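Local coordinates for protein putative metallopeptidase (Shewanella baltica OS155, PDB 3IEH) that binds a zinc ion and, as a member of the peptidase M14 family, probably acts as a metallocarboxypeptidase or a related hydrolase, at residues A[10-15]-A[19-24]. Residues are numbered along the deposited sequence; the frame is centred on the assembly and turned at random.
Sequences SFQWKS and NCESTD
Ser15 and Cys20 form the hydrogen-bonded pair of a small antiparallel beta hairpin near the N-terminus, with a G1 beta bulge in which two residues, Asn19 and Cys20, stand against the single Ser15. Ser15 N reaches Cys20 O at 3.0 Å in a nearly straight bond, answered by Cys20 N to Ser15 O at 3.2 Å, more bent. Lys14 and Glu21 make the next, non-hydrogen-bonded pair, and beyond them Ser22 grips Trp13 twice. Its backbone N donates to Trp13 O, while its hydroxyl takes the place of a strand carbonyl and accepts a hydrogen bond from Trp13 N at 2.9 Å. With chi1 at 60°, Ser22 OG stands between its own backbone N and carbonyl carbon, facing Trp13 N; it also lies at the edge of the indole, 3.6 Å from Trp13 CE3, and shares a water with Phe11 O. The side chain of Trp13 is about 7 Å from that of Glu79, a zinc ligand.

On the face bearing Lys14 and Glu21, the Glu21 chain bends at chi2 (-65°) and brings its carboxylate between two neighbours. The Gln12 amide is turned 51° from the carboxylate plane; Gln12 NE2 comes within 2.9 Å of Glu21 OE1, but at an angle too poor for a hydrogen bond. Lys14 runs alongside Glu21, their chains heading in the same direction; Lys14 NZ stops 4.3 Å from Glu21 OE2, too far for a salt bridge, and a water links the ammonium to Glu21 OE1. Thr23 crosses Gln12 at about a right angle, Thr23 OG1 lying 3.0 Å from Gln12 OE1.

The type I turn from Glu21 to Asp24 leads into helix 25-39, which Asp24 N-caps through Asn27 N. Trp13 packs against Phe253 and makes a cation-pi contact with Arg256, while Ser15 OG bonds to Asp254, so the hairpin rests on the start of helix 253-271.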
loop_
_atom_site.group_PDB
_atom_site.type_symbol
_atom_site.label_atom_id
_atom_site.label_comp_id
_atom_site.label_asym_id
_atom_site.label_seq_id
_atom_site.Cartn_x
_atom_site.Cartn_y
_atom_site.Cartn_z
ATOM N N SER A 10 -15.074 -3.837 13.152
ATOM C CA SER A 10 -14.754 -2.462 12.948
ATOM C C SER A 10 -13.696 -1.997 13.952
ATOM O O SER A 10 -13.849 -2.180 15.171
ATOM C CB SER A 10 -16.044 -1.649 13.086
ATOM O OG SER A 10 -15.783 -0.276 12.897
ATOM N N PHE A 11 -12.628 -1.401 13.421
ATOM C CA PHE A 11 -11.520 -0.866 14.204
ATOM C C PHE A 11 -11.397 0.621 13.955
ATOM O O PHE A 11 -11.344 1.073 12.812
ATOM C CB PHE A 11 -10.214 -1.522 13.801
ATOM C CG PHE A 11 -10.136 -2.991 14.125
ATOM C CD1 PHE A 11 -10.652 -3.945 13.255
ATOM C CD2 PHE A 11 -9.517 -3.422 15.286
ATOM C CE1 PHE A 11 -10.574 -5.288 13.557
ATOM C CE2 PHE A 11 -9.436 -4.780 15.595
ATOM C CZ PHE A 11 -9.958 -5.707 14.730
ATOM N N GLN A 12 -11.308 1.385 15.031
ATOM C CA GLN A 12 -11.235 2.811 14.929
ATOM C C GLN A 12 -10.273 3.329 15.975
ATOM O O GLN A 12 -10.327 2.866 17.106
ATOM C CB GLN A 12 -12.627 3.379 15.162
ATOM C CG GLN A 12 -12.639 4.888 15.208
ATOM C CD GLN A 12 -14.009 5.427 15.389
ATOM O OE1 GLN A 12 -14.774 5.559 14.431
ATOM N NE2 GLN A 12 -14.329 5.776 16.619
ATOM N N TRP A 13 -9.412 4.282 15.600
ATOM C CA TRP A 13 -8.416 4.879 16.514
ATOM C C TRP A 13 -8.476 6.393 16.458
ATOM O O TRP A 13 -8.906 6.966 15.460
ATOM C CB TRP A 13 -6.989 4.457 16.115
ATOM C CG TRP A 13 -6.723 2.979 16.214
ATOM C CD1 TRP A 13 -6.274 2.312 17.310
ATOM C CD2 TRP A 13 -6.890 1.988 15.174
ATOM N NE1 TRP A 13 -6.153 0.966 17.029
ATOM C CE2 TRP A 13 -6.527 0.738 15.729
ATOM C CE3 TRP A 13 -7.320 2.040 13.837
ATOM C CZ2 TRP A 13 -6.567 -0.470 14.989
ATOM C CZ3 TRP A 13 -7.388 0.835 13.093
ATOM C CH2 TRP A 13 -6.992 -0.396 13.669
ATOM N N LYS A 14 -8.041 7.058 17.518
ATOM C CA LYS A 14 -7.936 8.519 17.479
ATOM C C LYS A 14 -6.505 8.847 17.115
ATOM O O LYS A 14 -5.584 8.237 17.626
ATOM C CB LYS A 14 -8.296 9.165 18.808
ATOM C CG LYS A 14 -9.705 8.835 19.300
ATOM C CD LYS A 14 -10.125 9.686 20.535
ATOM C CE LYS A 14 -11.510 9.282 21.026
ATOM N NZ LYS A 14 -11.605 7.778 21.148
ATOM N N SER A 15 -6.329 9.786 16.197
ATOM C CA SER A 15 -5.018 10.275 15.797
ATOM C C SER A 15 -4.875 11.694 16.282
ATOM O O SER A 15 -5.674 12.518 15.916
ATOM C CB SER A 15 -4.918 10.327 14.277
ATOM O OG SER A 15 -3.792 11.100 13.859
ATOM N N ASN A 19 -5.780 14.849 14.395
ATOM C CA ASN A 19 -6.847 15.303 15.284
ATOM C C ASN A 19 -8.215 14.833 14.818
ATOM O O ASN A 19 -9.167 15.600 14.771
ATOM C CB ASN A 19 -6.814 16.829 15.429
ATOM C CG ASN A 19 -7.708 17.323 16.561
ATOM O OD1 ASN A 19 -7.905 16.634 17.565
ATOM N ND2 ASN A 19 -8.264 18.511 16.393
ATOM N N CYS A 20 -8.316 13.558 14.469
ATOM C CA CYS A 20 -9.586 13.006 14.023
ATOM C C CYS A 20 -9.621 11.498 14.238
ATOM O O CYS A 20 -8.653 10.922 14.766
ATOM C CB CYS A 20 -9.813 13.371 12.559
ATOM S SG CYS A 20 -8.725 12.543 11.430
ATOM N N GLU A 21 -10.748 10.875 13.877
ATOM C CA GLU A 21 -10.896 9.407 13.914
ATOM C C GLU A 21 -10.282 8.807 12.643
ATOM O O GLU A 21 -10.333 9.405 11.562
ATOM C CB GLU A 21 -12.377 8.989 13.989
ATOM C CG GLU A 21 -13.159 9.529 15.183
ATOM C CD GLU A 21 -12.671 8.996 16.521
ATOM O OE1 GLU A 21 -12.277 7.804 16.625
ATOM O OE2 GLU A 21 -12.701 9.781 17.491
ATOM N N SER A 22 -9.720 7.614 12.768
ATOM C CA SER A 22 -9.094 6.942 11.636
ATOM C C SER A 22 -10.087 6.618 10.481
ATOM O O SER A 22 -9.675 6.486 9.318
ATOM C CB SER A 22 -8.404 5.679 12.109
ATOM O OG SER A 22 -9.333 4.825 12.703
ATOM N N THR A 23 -11.376 6.510 10.801
ATOM C CA THR A 23 -12.386 6.192 9.824
ATOM C C THR A 23 -12.978 7.440 9.181
ATOM O O THR A 23 -13.854 7.337 8.325
ATOM C CB THR A 23 -13.560 5.453 10.490
ATOM O OG1 THR A 23 -13.999 6.231 11.607
ATOM C CG2 THR A 23 -13.148 4.052 10.949
ATOM N N ASP A 24 -12.532 8.617 9.611
ATOM C CA ASP A 24 -13.039 9.867 9.069
ATOM C C ASP A 24 -12.618 10.078 7.609
ATOM O O ASP A 24 -11.751 10.901 7.308
ATOM C CB ASP A 24 -12.528 11.030 9.918
ATOM C CG ASP A 24 -13.292 12.296 9.682
ATOM O OD1 ASP A 24 -13.937 12.449 8.607
ATOM O OD2 ASP A 24 -13.250 13.123 10.596
HETATM O O HOH W 1 -9.677 2.687 11.311
HETATM O O HOH W 2 -11.836 5.813 19.199
#